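Local coordinates for NADH dehydrogenase (Methanothermobacter marburgensis, PDB 4R81), which binds flavin mononucleotide as a homodimer of flavodoxin-like fold and probably catalyses the reduction of quinones by NADH or NADPH, at residues T36-D41 with H76-R81; K16-E21 with I187-A192; Q53-R58 with F104-T109. All blocks are in the same frame, centred on the assembly; numbering follows the deposited sequence.

Interaction 1 (T36-D41 with H76-R81)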
loop_
_atom_site.group_PDB
_atom_site.type_symbol
_atom_site.label_atom_id
_atom_site.label_comp_id
_atom_site.label_asym_id
_atom_site.label_seq_id
_atom_site.Cartn_x
_atom_site.Cartn_y
_atom_site.Cartn_z
ATOM N N THR A 36 2.277 28.570 4.243
ATOM C CA THR A 36 1.532 28.143 5.431
ATOM C C THR A 36 1.173 26.668 5.325
ATOM O O THR A 36 1.297 26.069 4.261
ATOM C CB THR A 36 0.248 28.971 5.655
ATOM O OG1 THR A 36 -0.645 28.780 4.553
ATOM C CG2 THR A 36 0.577 30.447 5.794
ATOM N N TYR A 37 0.708 26.077 6.418
ATOM C CA TYR A 37 0.400 24.650 6.379
ATOM C C TYR A 37 -0.558 24.179 7.476
ATOM O O TYR A 37 -0.770 24.857 8.488
ATOM C CB TYR A 37 1.694 23.815 6.405
ATOM C CG TYR A 37 2.476 24.008 7.680
ATOM C CD1 TYR A 37 2.245 23.198 8.790
ATOM C CD2 TYR A 37 3.417 25.023 7.787
ATOM C CE1 TYR A 37 2.939 23.388 9.965
ATOM C CE2 TYR A 37 4.116 25.223 8.958
ATOM C CZ TYR A 37 3.873 24.404 10.042
ATOM O OH TYR A 37 4.571 24.606 11.203
ATOM N N GLU A 38 -1.144 23.006 7.244
ATOM C CA GLU A 38 -1.921 22.297 8.246
ATOM C C GLU A 38 -1.470 20.847 8.199
ATOM O O GLU A 38 -1.353 20.276 7.119
ATOM C CB GLU A 38 -3.429 22.384 7.954
ATOM C CG GLU A 38 -4.289 21.655 8.997
ATOM C CD GLU A 38 -5.786 21.771 8.748
ATOM O OE1 GLU A 38 -6.199 22.496 7.816
ATOM O OE2 GLU A 38 -6.557 21.123 9.493
ATOM N N VAL A 39 -1.212 20.255 9.363
ATOM C CA VAL A 39 -0.792 18.859 9.420
ATOM C C VAL A 39 -1.940 17.934 9.783
ATOM O O VAL A 39 -2.612 18.133 10.805
ATOM C CB VAL A 39 0.363 18.638 10.422
ATOM C CG1 VAL A 39 0.789 17.166 10.426
ATOM C CG2 VAL A 39 1.540 19.539 10.075
ATOM N N GLY A 40 -2.154 16.925 8.938
ATOM C CA GLY A 40 -3.061 15.842 9.254
ATOM C C GLY A 40 -2.250 14.652 9.733
ATOM O O GLY A 40 -1.720 13.887 8.929
ATOM N N ASP A 41 -2.119 14.529 11.051
ATOM C CA ASP A 41 -1.367 13.442 11.683
ATOM C C ASP A 41 -2.350 12.287 11.823
ATOM O O ASP A 41 -3.111 12.213 12.797
ATOM C CB ASP A 41 -0.839 13.906 13.053
ATOM C CG ASP A 41 0.084 12.887 13.729
ATOM O OD1 ASP A 41 -0.100 11.669 13.541
ATOM O OD2 ASP A 41 0.993 13.312 14.480
ATOM N N HIS A 76 -11.629 16.574 2.597
ATOM C CA HIS A 76 -11.853 17.329 1.372
ATOM C C HIS A 76 -11.824 18.839 1.634
ATOM O O HIS A 76 -11.324 19.600 0.809
ATOM C CB HIS A 76 -13.155 16.896 0.695
ATOM C CG HIS A 76 -13.111 15.503 0.151
ATOM N ND1 HIS A 76 -14.168 14.929 -0.525
ATOM C CD2 HIS A 76 -12.128 14.570 0.174
ATOM C CE1 HIS A 76 -13.842 13.701 -0.884
ATOM N NE2 HIS A 76 -12.611 13.456 -0.472
ATOM N N GLU A 77 -12.342 19.264 2.784
ATOM C CA GLU A 77 -12.261 20.674 3.166
ATOM C C GLU A 77 -10.815 21.117 3.377
ATOM O O GLU A 77 -10.415 22.195 2.931
ATOM C CB GLU A 77 -13.073 20.941 4.432
ATOM C CG GLU A 77 -14.568 20.804 4.260
ATOM C CD GLU A 77 -15.331 21.391 5.431
ATOM O OE1 GLU A 77 -14.868 22.413 5.985
ATOM O OE2 GLU A 77 -16.387 20.830 5.799
ATOM N N ARG A 78 -10.039 20.285 4.065
ATOM C CA ARG A 78 -8.625 20.575 4.300
ATOM C C ARG A 78 -7.845 20.699 2.992
ATOM O O ARG A 78 -7.044 21.623 2.822
ATOM C CB ARG A 78 -8.006 19.500 5.199
ATOM C CG ARG A 78 -8.566 19.516 6.615
ATOM C CD ARG A 78 -8.097 18.323 7.433
ATOM N NE ARG A 78 -8.652 18.338 8.784
ATOM C CZ ARG A 78 -8.213 17.577 9.780
ATOM N NH1 ARG A 78 -7.195 16.750 9.584
ATOM N NH2 ARG A 78 -8.777 17.656 10.976
ATOM N N ILE A 79 -8.085 19.769 2.073
ATOM C CA ILE A 79 -7.474 19.828 0.745
ATOM C C ILE A 79 -7.939 21.080 -0.006
ATOM O O ILE A 79 -7.149 21.739 -0.702
ATOM C CB ILE A 79 -7.797 18.551 -0.061
ATOM C CG1 ILE A 79 -7.239 17.325 0.668
ATOM C CG2 ILE A 79 -7.248 18.646 -1.481
ATOM C CD1 ILE A 79 -7.715 15.988 0.111
ATOM N N GLY A 80 -9.216 21.418 0.148
ATOM C CA GLY A 80 -9.775 22.579 -0.522
ATOM C C GLY A 80 -9.109 23.890 -0.148
ATOM O O GLY A 80 -9.045 24.809 -0.966
ATOM N N ARG A 81 -8.615 23.978 1.087
ATOM C CA ARG A 81 -7.958 25.195 1.567
ATOM C C ARG A 81 -6.526 25.295 1.049
ATOM O O ARG A 81 -5.898 26.348 1.143
ATOM C CB ARG A 81 -7.954 25.253 3.101
ATOM C CG ARG A 81 -9.348 25.311 3.721
ATOM C CD ARG A 81 -9.313 25.763 5.180
ATOM N NE ARG A 81 -8.776 24.751 6.088
ATOM C CZ ARG A 81 -9.517 23.845 6.721
ATOM N NH1 ARG A 81 -10.828 23.807 6.535
ATOM N NH2 ARG A 81 -8.945 22.969 7.539
HETATM O O HOH W 1 -5.564 22.715 5.019
HETATM O O HOH W 2 -6.085 25.325 7.461
#
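Glu38, on the outermost strand 36-41, reaches across to Arg78 of helix 70-80 and to Arg81 farther along the chain, and its carboxylate is where the two segments meet. The side chain leaves the strand toward the helix. With CG anti to the backbone N (chi1 -180°) and the chain straight beyond it, CB and CG act as a spacer that brings the carboxylate to the arginines. CD itself lies 3.6 Å from Arg81 NH2, at the edge of that guanidinium. The two oxygens then divide the work. OE1 takes a nearly straight hydrogen bond on its syn lone pair from Arg81 NH2, 2.8 Å long with an N-H...O angle of 163°; carboxylate and guanidinium are almost coplanar, so this salt bridge has full hydrogen-bond geometry. OE2 instead lies over one face of the Arg78 guanidinium, 3.6 Å from Arg78 NE, and no N-H points at it: here charge alone attracts. The stronger polar partner of Arg78 is Glu74 of the same helix, which forms a salt bridge with NE, while Arg78 NH1 bonds the Tyr7 hydroxyl on the neighbouring strand 5-10.

Two waters also bond OE1. One donates to Glu38 OE1 and to Arg78 O, 2.9 Å from each; the other also donates to OE1 and accepts from Arg81 NE at 3.1 Å. One oxygen thus gathers three donors, which should favour the ionised carboxylate. Gly40, farther along the strand, adds only a light touch, its CA 4.2 Å from Arg78 NH1. Two arginines sharing one glutamate make a salt-bridge network, here tying an edge strand of the parallel, flavodoxin-like sheet to a helix beside it, on the partly exposed border of the fold.

Interaction 2 (K16-E21 with I187-A192). With FMN (flavin mononucleotide), chain E.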
loop_
_atom_site.group_PDB
_atom_site.type_symbol
_atom_site.label_atom_id
_atom_site.label_comp_id
_atom_site.label_asym_id
_atom_site.label_seq_id
_atom_site.Cartn_x
_atom_site.Cartn_y
_atom_site.Cartn_z
ATOM N N LYS A 16 8.091 9.885 18.488
ATOM C CA LYS A 16 9.416 10.253 18.019
ATOM C C LYS A 16 9.902 9.251 16.974
ATOM O O LYS A 16 9.910 8.042 17.205
ATOM C CB LYS A 16 10.396 10.341 19.193
ATOM C CG LYS A 16 10.060 11.445 20.184
ATOM C CD LYS A 16 11.143 11.598 21.239
ATOM C CE LYS A 16 10.968 10.604 22.377
ATOM N NZ LYS A 16 9.825 10.968 23.266
ATOM N N SER A 17 10.275 9.766 15.812
ATOM C CA SER A 17 10.800 8.950 14.728
ATOM C C SER A 17 11.508 9.894 13.785
ATOM O O SER A 17 11.388 11.110 13.913
ATOM C CB SER A 17 9.673 8.247 13.978
ATOM O OG SER A 17 8.852 9.188 13.301
ATOM N N PHE A 18 12.244 9.347 12.833
ATOM C CA PHE A 18 12.892 10.203 11.853
ATOM C C PHE A 18 11.849 10.951 11.029
ATOM O O PHE A 18 12.043 12.117 10.693
ATOM C CB PHE A 18 13.834 9.399 10.962
ATOM C CG PHE A 18 14.544 10.231 9.934
ATOM C CD1 PHE A 18 15.444 11.220 10.314
ATOM C CD2 PHE A 18 14.314 10.020 8.585
ATOM C CE1 PHE A 18 16.104 11.987 9.353
ATOM C CE2 PHE A 18 14.956 10.780 7.628
ATOM C CZ PHE A 18 15.859 11.764 8.010
ATOM N N SER A 19 10.729 10.293 10.730
ATOM C CA SER A 19 9.682 10.919 9.928
ATOM C C SER A 19 9.170 12.204 10.592
ATOM O O SER A 19 8.865 13.191 9.918
ATOM C CB SER A 19 8.531 9.941 9.681
ATOM O OG SER A 19 8.922 8.937 8.751
ATOM N N ARG A 20 9.093 12.190 11.917
ATOM C CA ARG A 20 8.691 13.374 12.668
ATOM C C ARG A 20 9.690 14.522 12.490
ATOM O O ARG A 20 9.295 15.680 12.358
ATOM C CB ARG A 20 8.516 13.035 14.154
ATOM C CG ARG A 20 8.030 14.195 14.996
ATOM C CD ARG A 20 6.525 14.312 14.934
ATOM N NE ARG A 20 5.868 13.069 15.338
ATOM C CZ ARG A 20 4.552 12.882 15.310
ATOM N NH1 ARG A 20 3.762 13.865 14.900
ATOM N NH2 ARG A 20 4.027 11.719 15.684
ATOM N N GLU A 21 10.980 14.200 12.469
ATOM C CA GLU A 21 12.001 15.210 12.226
ATOM C C GLU A 21 11.925 15.715 10.791
ATOM O O GLU A 21 12.199 16.889 10.524
ATOM C CB GLU A 21 13.391 14.648 12.521
ATOM C CG GLU A 21 13.544 14.102 13.935
ATOM C CD GLU A 21 14.946 13.610 14.209
ATOM O OE1 GLU A 21 15.866 14.448 14.240
ATOM O OE2 GLU A 21 15.129 12.388 14.386
ATOM N N ILE A 187 21.846 14.946 6.162
ATOM C CA ILE A 187 21.695 15.275 4.757
ATOM C C ILE A 187 20.231 15.136 4.335
ATOM O O ILE A 187 19.718 15.939 3.556
ATOM C CB ILE A 187 22.661 14.439 3.878
ATOM C CG1 ILE A 187 22.507 14.771 2.400
ATOM C CG2 ILE A 187 22.459 12.943 4.087
ATOM C CD1 ILE A 187 23.446 13.949 1.542
ATOM N N ASN A 188 19.548 14.134 4.874
ATOM C CA ASN A 188 18.145 13.947 4.541
ATOM C C ASN A 188 17.245 15.052 5.091
ATOM O O ASN A 188 16.281 15.453 4.432
ATOM C CB ASN A 188 17.657 12.554 4.961
ATOM C CG ASN A 188 18.137 11.478 4.019
ATOM O OD1 ASN A 188 18.479 11.764 2.871
ATOM N ND2 ASN A 188 18.167 10.235 4.490
ATOM N N LEU A 189 17.567 15.547 6.287
ATOM C CA LEU A 189 16.832 16.665 6.869
ATOM C C LEU A 189 17.093 17.945 6.080
ATOM O O LEU A 189 16.214 18.798 5.955
ATOM C CB LEU A 189 17.195 16.850 8.348
ATOM C CG LEU A 189 16.742 15.736 9.301
ATOM C CD1 LEU A 189 17.089 16.060 10.747
ATOM C CD2 LEU A 189 15.249 15.474 9.163
ATOM N N MET A 190 18.302 18.076 5.541
ATOM C CA MET A 190 18.625 19.209 4.683
ATOM C C MET A 190 17.743 19.170 3.434
ATOM O O MET A 190 17.232 20.204 2.991
ATOM C CB MET A 190 20.111 19.199 4.292
ATOM C CG MET A 190 20.614 20.516 3.710
ATOM S SD MET A 190 22.250 20.412 2.945
ATOM C CE MET A 190 23.152 19.510 4.204
ATOM N N ARG A 191 17.572 17.976 2.870
ATOM C CA ARG A 191 16.734 17.800 1.687
ATOM C C ARG A 191 15.270 18.122 1.991
ATOM O O ARG A 191 14.591 18.787 1.200
ATOM C CB ARG A 191 16.885 16.377 1.130
ATOM C CG ARG A 191 18.295 16.100 0.587
ATOM C CD ARG A 191 18.489 14.659 0.177
ATOM N NE ARG A 191 17.569 14.279 -0.885
ATOM C CZ ARG A 191 17.196 13.032 -1.136
ATOM N NH1 ARG A 191 17.657 12.040 -0.388
ATOM N NH2 ARG A 191 16.348 12.780 -2.123
ATOM N N ALA A 192 14.796 17.662 3.142
ATOM C CA ALA A 192 13.417 17.914 3.537
ATOM C C ALA A 192 13.159 19.415 3.695
ATOM O O ALA A 192 12.145 19.942 3.229
ATOM C CB ALA A 192 13.094 17.176 4.817
HETATM N N1 FMN E . 12.958 0.201 4.268
HETATM C C2 FMN E . 13.078 0.019 2.904
HETATM O O2 FMN E . 14.006 0.543 2.301
HETATM N N3 FMN E . 12.158 -0.742 2.212
HETATM C C4 FMN E . 11.105 -1.332 2.880
HETATM O O4 FMN E . 10.294 -1.996 2.243
HETATM C C4A FMN E . 10.973 -1.161 4.256
HETATM N N5 FMN E . 9.937 -1.753 4.952
HETATM C C5A FMN E . 9.813 -1.557 6.312
HETATM C C6 FMN E . 8.754 -2.144 7.005
HETATM C C7 FMN E . 8.623 -1.962 8.379
HETATM C C7M FMN E . 7.473 -2.577 9.121
HETATM C C8 FMN E . 9.556 -1.186 9.068
HETATM C C8M FMN E . 9.431 -0.985 10.554
HETATM C C9 FMN E . 10.616 -0.612 8.371
HETATM C C9A FMN E . 10.750 -0.788 6.995
HETATM N N10 FMN E . 11.800 -0.213 6.298
HETATM C C10 FMN E . 11.908 -0.390 4.940
HETATM C "C1'" FMN E . 12.804 0.647 6.996
HETATM C "C2'" FMN E . 12.089 1.987 7.222
HETATM O "O2'" FMN E . 11.823 2.667 6.011
HETATM C "C3'" FMN E . 12.847 2.846 8.221
HETATM O "O3'" FMN E . 12.676 2.232 9.489
HETATM C "C4'" FMN E . 12.287 4.262 8.259
HETATM O "O4'" FMN E . 12.543 4.959 7.058
HETATM C "C5'" FMN E . 12.862 5.063 9.417
HETATM O "O5'" FMN E . 12.069 6.221 9.532
HETATM P P FMN E . 11.158 6.400 10.840
HETATM O O1P FMN E . 12.093 6.563 12.025
HETATM O O2P FMN E . 10.298 7.631 10.693
HETATM O O3P FMN E . 10.328 5.153 11.025
#
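Phe18 and Leu189 supply the apolar part of the contact between the start of helix 18-32 and helix 185-197. Their side chains slide past each other in opposite directions, bringing Leu189 CD2 to 3.6 Å from Phe18 CE1. The same methyl reaches the backbone of the first helix, 3.6 Å from Glu21 O, and also touches Glu21 CB, so a single branch of the leucine fills the angle between ring and helix. Asn188 contributes its CB rather than its amide: that carbon meets the ring edge at CZ, 3.6 Å away. With its CG anti to the backbone N (chi1 -180°), Phe18 sends the ring across to helix 185-197.

Polar bonds do not cross between the two segments; they run to FMN. Phe18 N donates to FMN O1P at 2.9 Å. Ser19 N and Ser19 OG both donate to FMN O2P, each at 2.7 Å. Ser17, the N-cap, adds a weak bond from OG to O2P, and its OG also accepts a weak capping bond from Arg20 N. The phosphate therefore sits at the helix N-terminus, where the helix dipole probably helps to offset its charge.

Beyond the segments, Glu21 pairs with Arg185 and the Asn188 amide donates to Gly175 O. Phe18 also touches Ser135 at the end of strand 129-135, while Ala192 packs on Val22 and Ala25 of helix 18-32 and on Leu133 of strand 129-135, placing the two helices side by side against the parallel sheet.

Interaction 3 (Q53-R58 with F104-T109). With FMN (flavin mononucleotide), chain F.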
loop_
_atom_site.group_PDB
_atom_site.type_symbol
_atom_site.label_atom_id
_atom_site.label_comp_id
_atom_site.label_asym_id
_atom_site.label_seq_id
_atom_site.Cartn_x
_atom_site.Cartn_y
_atom_site.Cartn_z
ATOM N N GLN A 53 -17.840 -1.594 4.057
ATOM C CA GLN A 53 -18.780 -2.138 3.086
ATOM C C GLN A 53 -19.688 -1.042 2.526
ATOM O O GLN A 53 -19.930 -0.983 1.314
ATOM C CB GLN A 53 -19.609 -3.266 3.713
ATOM C CG GLN A 53 -20.842 -3.682 2.912
ATOM C CD GLN A 53 -20.505 -4.276 1.557
ATOM O OE1 GLN A 53 -19.336 -4.450 1.210
ATOM N NE2 GLN A 53 -21.537 -4.594 0.781
ATOM N N GLU A 54 -20.160 -0.160 3.404
ATOM C CA GLU A 54 -21.058 0.912 2.994
ATOM C C GLU A 54 -20.374 1.900 2.048
ATOM O O GLU A 54 -20.960 2.321 1.049
ATOM C CB GLU A 54 -21.633 1.633 4.218
ATOM C CG GLU A 54 -22.579 0.773 5.055
ATOM C CD GLU A 54 -21.854 -0.158 6.019
ATOM O OE1 GLU A 54 -20.603 -0.158 6.052
ATOM O OE2 GLU A 54 -22.542 -0.888 6.759
ATOM N N GLU A 55 -19.134 2.264 2.356
ATOM C CA GLU A 55 -18.368 3.145 1.482
ATOM C C GLU A 55 -18.066 2.463 0.152
ATOM O O GLU A 55 -18.132 3.088 -0.907
ATOM C CB GLU A 55 -17.056 3.541 2.147
ATOM C CG GLU A 55 -17.181 4.371 3.400
ATOM C CD GLU A 55 -15.835 4.563 4.060
ATOM O OE1 GLU A 55 -15.373 3.628 4.740
ATOM O OE2 GLU A 55 -15.222 5.637 3.877
ATOM N N TYR A 56 -17.729 1.181 0.215
ATOM C CA TYR A 56 -17.449 0.403 -0.987
ATOM C C TYR A 56 -18.634 0.434 -1.947
ATOM O O TYR A 56 -18.471 0.706 -3.142
ATOM C CB TYR A 56 -17.099 -1.043 -0.626
ATOM C CG TYR A 56 -17.107 -1.963 -1.818
ATOM C CD1 TYR A 56 -16.025 -2.011 -2.688
ATOM C CD2 TYR A 56 -18.208 -2.767 -2.091
ATOM C CE1 TYR A 56 -16.036 -2.846 -3.789
ATOM C CE2 TYR A 56 -18.229 -3.601 -3.193
ATOM C CZ TYR A 56 -17.141 -3.637 -4.036
ATOM O OH TYR A 56 -17.156 -4.464 -5.134
ATOM N N LEU A 57 -19.826 0.160 -1.427
ATOM C CA LEU A 57 -21.018 0.172 -2.264
ATOM C C LEU A 57 -21.215 1.521 -2.923
ATOM O O LEU A 57 -21.600 1.595 -4.091
ATOM C CB LEU A 57 -22.261 -0.198 -1.462
ATOM C CG LEU A 57 -22.384 -1.673 -1.100
ATOM C CD1 LEU A 57 -23.674 -1.912 -0.350
ATOM C CD2 LEU A 57 -22.330 -2.524 -2.355
ATOM N N ARG A 58 -20.943 2.582 -2.167
ATOM C CA ARG A 58 -21.086 3.945 -2.659
ATOM C C ARG A 58 -20.117 4.202 -3.808
ATOM O O ARG A 58 -20.490 4.769 -4.831
ATOM C CB ARG A 58 -20.865 4.944 -1.511
ATOM C CG ARG A 58 -21.174 6.405 -1.843
ATOM C CD ARG A 58 -19.922 7.180 -2.231
ATOM N NE ARG A 58 -20.187 8.590 -2.526
ATOM C CZ ARG A 58 -19.431 9.338 -3.327
ATOM N NH1 ARG A 58 -18.360 8.814 -3.920
ATOM N NH2 ARG A 58 -19.745 10.608 -3.538
ATOM N N PHE A 104 -5.908 7.086 1.031
ATOM C CA PHE A 104 -6.207 7.112 -0.398
ATOM C C PHE A 104 -7.497 6.341 -0.701
ATOM O O PHE A 104 -8.378 6.853 -1.406
ATOM C CB PHE A 104 -5.038 6.557 -1.227
ATOM C CG PHE A 104 -3.825 7.452 -1.246
ATOM C CD1 PHE A 104 -3.853 8.666 -1.919
ATOM C CD2 PHE A 104 -2.658 7.075 -0.601
ATOM C CE1 PHE A 104 -2.740 9.497 -1.929
ATOM C CE2 PHE A 104 -1.536 7.904 -0.609
ATOM C CZ PHE A 104 -1.576 9.109 -1.281
ATOM N N ASP A 105 -7.619 5.129 -0.157
ATOM C CA ASP A 105 -8.787 4.278 -0.423
ATOM C C ASP A 105 -10.090 5.007 -0.098
ATOM O O ASP A 105 -11.070 4.920 -0.842
ATOM C CB ASP A 105 -8.756 2.985 0.409
ATOM C CG ASP A 105 -7.581 2.075 0.078
ATOM O OD1 ASP A 105 -6.942 2.249 -0.981
ATOM O OD2 ASP A 105 -7.306 1.165 0.899
ATOM N N ARG A 106 -10.083 5.731 1.021
ATOM C CA ARG A 106 -11.291 6.356 1.555
ATOM C C ARG A 106 -11.520 7.801 1.114
ATOM O O ARG A 106 -12.665 8.263 1.050
ATOM C CB ARG A 106 -11.282 6.284 3.088
ATOM C CG ARG A 106 -11.257 4.862 3.650
ATOM C CD ARG A 106 -11.540 4.855 5.147
ATOM N NE ARG A 106 -12.844 5.452 5.421
ATOM C CZ ARG A 106 -13.059 6.489 6.228
ATOM N NH1 ARG A 106 -12.060 7.041 6.897
ATOM N NH2 ARG A 106 -14.293 6.961 6.375
ATOM N N VAL A 107 -10.440 8.515 0.818
ATOM C CA VAL A 107 -10.545 9.947 0.563
ATOM C C VAL A 107 -10.595 10.250 -0.929
ATOM O O VAL A 107 -11.238 11.205 -1.347
ATOM C CB VAL A 107 -9.432 10.740 1.307
ATOM C CG1 VAL A 107 -9.513 12.249 1.009
ATOM C CG2 VAL A 107 -9.530 10.483 2.816
ATOM N N TRP A 108 -9.960 9.411 -1.741
ATOM C CA TRP A 108 -10.000 9.610 -3.186
ATOM C C TRP A 108 -11.302 9.025 -3.748
ATOM O O TRP A 108 -11.304 7.961 -4.374
ATOM C CB TRP A 108 -8.794 8.946 -3.856
ATOM C CG TRP A 108 -7.479 9.742 -3.976
ATOM C CD1 TRP A 108 -6.369 9.326 -4.644
ATOM C CD2 TRP A 108 -7.150 11.054 -3.443
ATOM N NE1 TRP A 108 -5.375 10.269 -4.564
ATOM C CE2 TRP A 108 -5.824 11.338 -3.838
ATOM C CE3 TRP A 108 -7.837 12.004 -2.675
ATOM C CZ2 TRP A 108 -5.175 12.532 -3.500
ATOM C CZ3 TRP A 108 -7.187 13.191 -2.337
ATOM C CH2 TRP A 108 -5.869 13.441 -2.750
ATOM N N THR A 109 -12.408 9.729 -3.532
ATOM C CA THR A 109 -13.742 9.188 -3.810
ATOM C C THR A 109 -14.252 9.489 -5.209
ATOM O O THR A 109 -13.827 10.452 -5.846
ATOM C CB THR A 109 -14.770 9.704 -2.779
ATOM O OG1 THR A 109 -14.721 11.135 -2.727
ATOM C CG2 THR A 109 -14.439 9.165 -1.416
HETATM N N1 FMN F . -8.807 -0.671 -10.662
HETATM C C2 FMN F . -7.571 -0.525 -11.263
HETATM O O2 FMN F . -7.321 -1.079 -12.331
HETATM N N3 FMN F . -6.603 0.247 -10.671
HETATM C C4 FMN F . -6.843 0.891 -9.476
HETATM O O4 FMN F . -5.957 1.571 -8.964
HETATM C C4A FMN F . -8.079 0.762 -8.855
HETATM N N5 FMN F . -8.338 1.399 -7.655
HETATM C C5A FMN F . -9.567 1.235 -7.044
HETATM C C6 FMN F . -9.830 1.866 -5.833
HETATM C C7 FMN F . -11.069 1.710 -5.222
HETATM C C7M FMN F . -11.345 2.374 -3.914
HETATM C C8 FMN F . -12.051 0.927 -5.816
HETATM C C8M FMN F . -13.386 0.762 -5.157
HETATM C C9 FMN F . -11.784 0.304 -7.028
HETATM C C9A FMN F . -10.546 0.450 -7.648
HETATM N N10 FMN F . -10.283 -0.165 -8.862
HETATM C C10 FMN F . -9.052 -0.028 -9.459
HETATM C "C1'" FMN F . -11.289 -1.062 -9.516
HETATM C "C2'" FMN F . -11.215 -2.389 -8.741
HETATM O "O2'" FMN F . -9.980 -3.073 -8.899
HETATM C "C3'" FMN F . -12.366 -3.288 -9.139
HETATM O "O3'" FMN F . -13.563 -2.664 -8.720
HETATM C "C4'" FMN F . -12.243 -4.632 -8.450
HETATM O "O4'" FMN F . -11.232 -5.415 -9.045
HETATM C "C5'" FMN F . -13.558 -5.384 -8.513
HETATM O "O5'" FMN F . -13.489 -6.443 -7.590
HETATM P P FMN F . -14.632 -6.557 -6.470
HETATM O O1P FMN F . -15.978 -6.775 -7.138
HETATM O O2P FMN F . -14.260 -7.718 -5.577
HETATM O O3P FMN F . -14.685 -5.270 -5.686
HETATM O O HOH W 3 -15.099 6.969 1.829
HETATM O O HOH W 4 -17.161 12.146 -3.990
#
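The Arg106 guanidinium receives the Glu55 carboxylate at its edge, the two planes turned 64° apart. The grip is side-on, through NE and NH2. NE donates to Glu55 OE2 at 2.8 Å and to OE1 at 3.2 Å, meeting the syn lone pair of each oxygen; NH2 reaches OE2 at 3.0 Å from above the carboxylate plane, with an N-H...O angle of 133°. The bend at Arg106 chi3 (59°) turns this side of the group toward helix 53-61. The Tyr56 ring has FMN O3P near its plane, where its hydroxyl donates to the phosphate at 2.7 Å; this flavin is held mainly by the second subunit. Within segment 104-109, Phe104 CD1 lies over one face of the Trp108 ring.

Farther along, Arg58 NH1 lies 3.9 Å from Thr109 CB, and a water links Arg58 NH2 with Thr109 OG1. The same guanidinium donates to Ser66 O and Tyr110 O.

Arg106 NH1 is occupied by Asp71 and by Arg48 O, and Glu55 OE1 accepts from Ser52 N. A leucine in place of Arg106 would probably leave the carboxylates of Glu55 and Asp71 without their shared cation, with Glu55 held mainly through OE1 by Ser52 N. One buried arginine shared by two acids suggests an ionic joint between helices 53-61 and 98-107 that would probably favour the charged guanidinium.

The three contacts grade from hydrophobic to ionic with their place in the fold. Interaction 2 is the buried one, joining two helices through apolar side chains at a flavin phosphate site. Interactions 1 and 3 are only partly buried and rely on salt bridges with water: an edge strand against a helix in the former, two helices in the latter, which lies beside the flavin bound mostly by the other subunit. Interactions 1 and 3 touch, His76 probably hydrogen-bonding Val107 O and Ile79 packing on Trp108. Interactions 1 and 2 are joined by the Asp41–Arg20 salt bridge. Interactions 2 and 3 lie on opposite sides of the chain's centre, nearest atoms about 14 Å apart.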